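Local coordinates for Vpx protein (Simian immunodeficiency virus, PDB 4Z8L) that is a lentiviral accessory protein that binds zinc and probably, as in its relatives, redirects a host ubiquitin ligase against a cellular restriction factor, at residues Arg69-Leu72 with Leu73-Ala77; Met78-His81 with Met82-Cys86. All blocks are in the same frame, centred on the assembly; numbering follows the deposited sequence.

Interaction 1 of 2, residues Arg69-Leu72 with Leu73-Ala77; sequences RYLL and LMHKA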
loop_
_atom_site.group_PDB
_atom_site.type_symbol
_atom_site.label_atom_id
_atom_site.label_comp_id
_atom_site.label_asym_id
_atom_site.label_seq_id
_atom_site.Cartn_x
_atom_site.Cartn_y
_atom_site.Cartn_z
ATOM N N ARG B 69 5.212 7.000 -14.694
ATOM C CA ARG B 69 3.827 7.062 -14.244
ATOM C C ARG B 69 3.213 5.662 -14.164
ATOM O O ARG B 69 2.416 5.366 -13.259
ATOM C CB ARG B 69 3.010 7.958 -15.175
ATOM C CG ARG B 69 3.451 9.413 -15.172
ATOM C CD ARG B 69 3.208 10.067 -13.819
ATOM N NE ARG B 69 1.805 10.003 -13.420
ATOM C CZ ARG B 69 0.919 10.967 -13.650
ATOM N NH1 ARG B 69 1.288 12.077 -14.275
ATOM N NH2 ARG B 69 -0.338 10.823 -13.251
ATOM N N TYR B 70 3.599 4.804 -15.107
ATOM C CA TYR B 70 3.216 3.394 -15.071
ATOM C C TYR B 70 3.723 2.746 -13.792
ATOM O O TYR B 70 2.976 2.059 -13.083
ATOM C CB TYR B 70 3.774 2.653 -16.289
ATOM C CG TYR B 70 3.690 1.145 -16.182
ATOM C CD1 TYR B 70 2.494 0.478 -16.401
ATOM C CD2 TYR B 70 4.811 0.391 -15.853
ATOM C CE1 TYR B 70 2.415 -0.898 -16.300
ATOM C CE2 TYR B 70 4.742 -0.983 -15.748
ATOM C CZ TYR B 70 3.541 -1.624 -15.974
ATOM O OH TYR B 70 3.468 -2.995 -15.874
ATOM N N LEU B 71 4.999 2.988 -13.508
ATOM C CA LEU B 71 5.658 2.485 -12.309
ATOM C C LEU B 71 4.893 2.879 -11.057
ATOM O O LEU B 71 4.583 2.036 -10.217
ATOM C CB LEU B 71 7.092 3.019 -12.237
ATOM C CG LEU B 71 7.854 2.878 -10.916
ATOM C CD1 LEU B 71 8.181 1.431 -10.609
ATOM C CD2 LEU B 71 9.118 3.721 -10.934
ATOM N N LEU B 72 4.590 4.168 -10.952
ATOM C CA LEU B 72 3.815 4.713 -9.842
ATOM C C LEU B 72 2.475 3.999 -9.667
ATOM O O LEU B 72 2.162 3.479 -8.578
ATOM C CB LEU B 72 3.582 6.211 -10.059
ATOM C CG LEU B 72 4.546 7.197 -9.390
ATOM C CD1 LEU B 72 5.975 6.684 -9.429
ATOM C CD2 LEU B 72 4.450 8.558 -10.063
ATOM N N LEU B 73 1.694 3.967 -10.747
ATOM C CA LEU B 73 0.391 3.314 -10.715
ATOM C C LEU B 73 0.502 1.891 -10.196
ATOM O O LEU B 73 -0.273 1.470 -9.337
ATOM C CB LEU B 73 -0.250 3.294 -12.102
ATOM C CG LEU B 73 -0.783 4.608 -12.668
ATOM C CD1 LEU B 73 -1.643 4.347 -13.892
ATOM C CD2 LEU B 73 -1.551 5.383 -11.619
ATOM N N MET B 74 1.485 1.156 -10.703
ATOM C CA MET B 74 1.584 -0.252 -10.355
ATOM C C MET B 74 2.132 -0.467 -8.942
ATOM O O MET B 74 1.851 -1.489 -8.323
ATOM C CB MET B 74 2.422 -1.003 -11.378
ATOM C CG MET B 74 1.764 -2.309 -11.779
ATOM S SD MET B 74 2.792 -3.329 -12.828
ATOM C CE MET B 74 3.964 -3.868 -11.601
ATOM N N HIS B 75 2.924 0.476 -8.437
ATOM C CA HIS B 75 3.321 0.427 -7.031
ATOM C C HIS B 75 2.096 0.606 -6.149
ATOM O O HIS B 75 1.982 -0.013 -5.084
ATOM C CB HIS B 75 4.352 1.509 -6.701
ATOM C CG HIS B 75 5.767 1.022 -6.698
ATOM N ND1 HIS B 75 6.846 1.872 -6.583
ATOM C CD2 HIS B 75 6.281 -0.228 -6.779
ATOM C CE1 HIS B 75 7.963 1.169 -6.602
ATOM N NE2 HIS B 75 7.648 -0.109 -6.720
ATOM N N LYS B 76 1.164 1.431 -6.611
ATOM C CA LYS B 76 -0.082 1.620 -5.875
ATOM C C LYS B 76 -0.983 0.385 -5.994
ATOM O O LYS B 76 -1.734 0.057 -5.069
ATOM C CB LYS B 76 -0.785 2.884 -6.368
ATOM C CG LYS B 76 0.055 4.129 -6.111
ATOM C CD LYS B 76 -0.504 5.380 -6.755
ATOM C CE LYS B 76 0.455 6.546 -6.554
ATOM N NZ LYS B 76 0.032 7.773 -7.277
ATOM N N ALA B 77 -0.887 -0.309 -7.124
ATOM C CA ALA B 77 -1.617 -1.558 -7.325
ATOM C C ALA B 77 -1.096 -2.665 -6.407
ATOM O O ALA B 77 -1.875 -3.344 -5.744
ATOM C CB ALA B 77 -1.534 -1.993 -8.776
#
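Tyr70 and Met74, one turn apart on helix 63-84, lie side by side and point the same way, so that the thioether comes alongside the phenol end of the ring. Met74 SD stands 4.5 Å from the centroid of the Tyr70 ring, 47° off its normal: an oblique Met-aromatic contact in which Met74 SD lies 3.7 Å from Tyr70 CZ. The ring reaches forward because Tyr70 CG is anti to the backbone N (chi1 167°), which leans it along the helix toward the next turn. A flexible, apolar methionine suits this place, since its chain can follow the ring, while the tyrosine hydroxyl is hydrogen-bonded to Asn32.

Leu71 and His75 repeat the pattern on the adjacent face. Leu71 CD1 sits over one face of the imidazole, offset toward the rim, 4.2 Å from the centroid of the His75 ring, a CH-pi contact that uses the flat side of the histidine. Beneath both pairs runs the regular i to i+4 backbone series, including Met74 N to Tyr70 O at 3.0 Å and His75 N to Leu71 O at 2.9 Å.

Leu73 and Tyr70 pack on Leu47 of helix 45-58, Trp48 meets the tyrosine edge-to-face, and Met74, Leu71 and His75 lean on Ile31 of helix 21-35. Lys76 and Arg69 are salt-bridged to the chain of another protein, and Arg69 also lies on Trp55 of helix 45-58.

Interaction 2 of 2, residues Met78-His81 with Met82-Cys86; sequences MYTH and MQQGC. With ZN (zinc ion), chain G.
His81 and Met82 meet where helix 63-84 runs out, at a zinc site of the Vpr/Vpx fold built on the last helical turn. The final main-chain acceptors are taken in order. Met82 N donates to Met78 O and Gln83 N to Tyr79 O, each at 2.9 Å, and Gln84 N reaches Thr80 O at 2.9 Å. The series then weakens: Gly85 N lies 2.8 Å from His81 O, but the N-H...O angle is only 129°. Gly85 N has a second weak acceptor in Met82 O, and Gln84 O takes a weak hydrogen bond from a basic side chain of the chain of another protein. With a positive phi, Gly85 is the first residue to leave helical geometry, and glycine suits the position because a CB would press on the preceding carbonyl oxygen.

Among the side chains, the Thr80 hydroxyl turns back beside its own backbone N, opposite the carbonyl carbon, and so meets Lys76 O in a hydrogen bond. Gln83 folds its aliphatic part over one face of the phenol, CG 4.0 Å from the centroid of the Tyr79 ring, with ring and amide planes 24° apart. An aromatic side chain of another protein's chain also meets the Tyr79 ring. Met78 CE rests against Met82 CG at 3.8 Å, and both methionines touch His38.

Cys86 is a zinc ligand in a structure of this protein but is not bound to the metal in this model, where its exact placement is doubtful. His38 supplies the other protein ligand. With chi1 at 177° the His81 ring trails away from its own backbone N and leans toward the C-terminal end of the helix, bringing His81 NE2 to 2.1 Å from the zinc ion.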
loop_
_atom_site.group_PDB
_atom_site.type_symbol
_atom_site.label_atom_id
_atom_site.label_comp_id
_atom_site.label_asym_id
_atom_site.label_seq_id
_atom_site.Cartn_x
_atom_site.Cartn_y
_atom_site.Cartn_z
ATOM N N MET B 78 0.221 -2.852 -6.388
ATOM C CA MET B 78 0.852 -3.823 -5.501
ATOM C C MET B 78 0.540 -3.500 -4.046
ATOM O O MET B 78 0.255 -4.398 -3.253
ATOM C CB MET B 78 2.365 -3.859 -5.722
ATOM C CG MET B 78 2.796 -4.657 -6.945
ATOM S SD MET B 78 2.303 -6.391 -6.847
ATOM C CE MET B 78 3.105 -6.887 -5.322
ATOM N N TYR B 79 0.600 -2.217 -3.704
ATOM C CA TYR B 79 0.205 -1.768 -2.374
ATOM C C TYR B 79 -1.206 -2.261 -2.068
ATOM O O TYR B 79 -1.442 -2.916 -1.047
ATOM C CB TYR B 79 0.286 -0.243 -2.270
ATOM C CG TYR B 79 -0.409 0.337 -1.057
ATOM C CD1 TYR B 79 0.204 0.336 0.189
ATOM C CD2 TYR B 79 -1.678 0.892 -1.162
ATOM C CE1 TYR B 79 -0.433 0.867 1.297
ATOM C CE2 TYR B 79 -2.321 1.423 -0.062
ATOM C CZ TYR B 79 -1.694 1.410 1.163
ATOM O OH TYR B 79 -2.338 1.942 2.255
ATOM N N THR B 80 -2.134 -1.954 -2.973
ATOM C CA THR B 80 -3.531 -2.343 -2.811
ATOM C C THR B 80 -3.694 -3.846 -2.600
ATOM O O THR B 80 -4.309 -4.273 -1.628
ATOM C CB THR B 80 -4.369 -1.932 -4.033
ATOM O OG1 THR B 80 -4.368 -0.504 -4.159
ATOM C CG2 THR B 80 -5.801 -2.425 -3.885
ATOM N N HIS B 81 -3.142 -4.638 -3.515
ATOM C CA HIS B 81 -3.259 -6.092 -3.463
ATOM C C HIS B 81 -2.664 -6.706 -2.204
ATOM O O HIS B 81 -3.284 -7.561 -1.573
ATOM C CB HIS B 81 -2.596 -6.725 -4.684
ATOM C CG HIS B 81 -2.620 -8.222 -4.673
ATOM N ND1 HIS B 81 -3.785 -8.949 -4.796
ATOM C CD2 HIS B 81 -1.623 -9.129 -4.543
ATOM C CE1 HIS B 81 -3.503 -10.240 -4.748
ATOM N NE2 HIS B 81 -2.198 -10.376 -4.597
ATOM N N MET B 82 -1.459 -6.280 -1.842
ATOM C CA MET B 82 -0.794 -6.855 -0.681
ATOM C C MET B 82 -1.498 -6.447 0.610
ATOM O O MET B 82 -1.527 -7.212 1.573
ATOM C CB MET B 82 0.678 -6.444 -0.639
ATOM C CG MET B 82 1.486 -6.906 -1.843
ATOM S SD MET B 82 1.219 -8.633 -2.284
ATOM C CE MET B 82 1.893 -9.465 -0.853
ATOM N N GLN B 83 -2.075 -5.249 0.629
ATOM C CA GLN B 83 -2.872 -4.839 1.779
ATOM C C GLN B 83 -4.188 -5.609 1.811
ATOM O O GLN B 83 -4.774 -5.817 2.874
ATOM C CB GLN B 83 -3.132 -3.334 1.759
ATOM C CG GLN B 83 -1.902 -2.503 2.079
ATOM C CD GLN B 83 -1.411 -2.718 3.498
ATOM O OE1 GLN B 83 -0.580 -3.588 3.754
ATOM N NE2 GLN B 83 -1.928 -1.925 4.428
ATOM N N GLN B 84 -4.641 -6.028 0.633
ATOM C CA GLN B 84 -5.851 -6.827 0.504
ATOM C C GLN B 84 -5.574 -8.258 0.940
ATOM O O GLN B 84 -6.474 -8.972 1.382
ATOM C CB GLN B 84 -6.358 -6.806 -0.938
ATOM C CG GLN B 84 -7.636 -6.016 -1.150
ATOM C CD GLN B 84 -7.994 -5.875 -2.618
ATOM O OE1 GLN B 84 -7.141 -5.567 -3.451
ATOM N NE2 GLN B 84 -9.263 -6.102 -2.942
ATOM N N GLY B 85 -4.315 -8.667 0.815
ATOM C CA GLY B 85 -3.893 -9.994 1.222
ATOM C C GLY B 85 -3.964 -10.976 0.071
ATOM O O GLY B 85 -4.842 -10.878 -0.785
ATOM N N CYS B 86 -3.042 -11.931 0.053
ATOM C CA CYS B 86 -3.016 -12.944 -0.992
ATOM C C CYS B 86 -2.714 -14.306 -0.385
ATOM O O CYS B 86 -1.820 -14.430 0.453
ATOM C CB CYS B 86 -1.986 -12.601 -2.071
ATOM S SG CYS B 86 -0.283 -12.468 -1.490
HETATM ZN ZN ZN G . -1.265 -12.272 -4.424
#

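In the fold
Interactions 1 and 2 adjoin without a gap on helix 63-84, with centres 13 Å apart, and are also joined by the hydrogen bond between the Thr80 hydroxyl and Lys76 O. Interaction 1 is core: all its touching residues are buried, and its rings, sulfur and leucines pack against helices 21-35 and 45-58. Interaction 2, farther from the chain centre, is only partly buried and holds the helix end to the loop carrying His38 through metal coordination. Both put a CH group against a ring, yet 69-77 relies on apolar contact inside the bundle, while 78-86 combines helical bonding that weakens at its last residue with a zinc ion. Each also meets another protein's chain, the first through salt bridges, the second largely through packing.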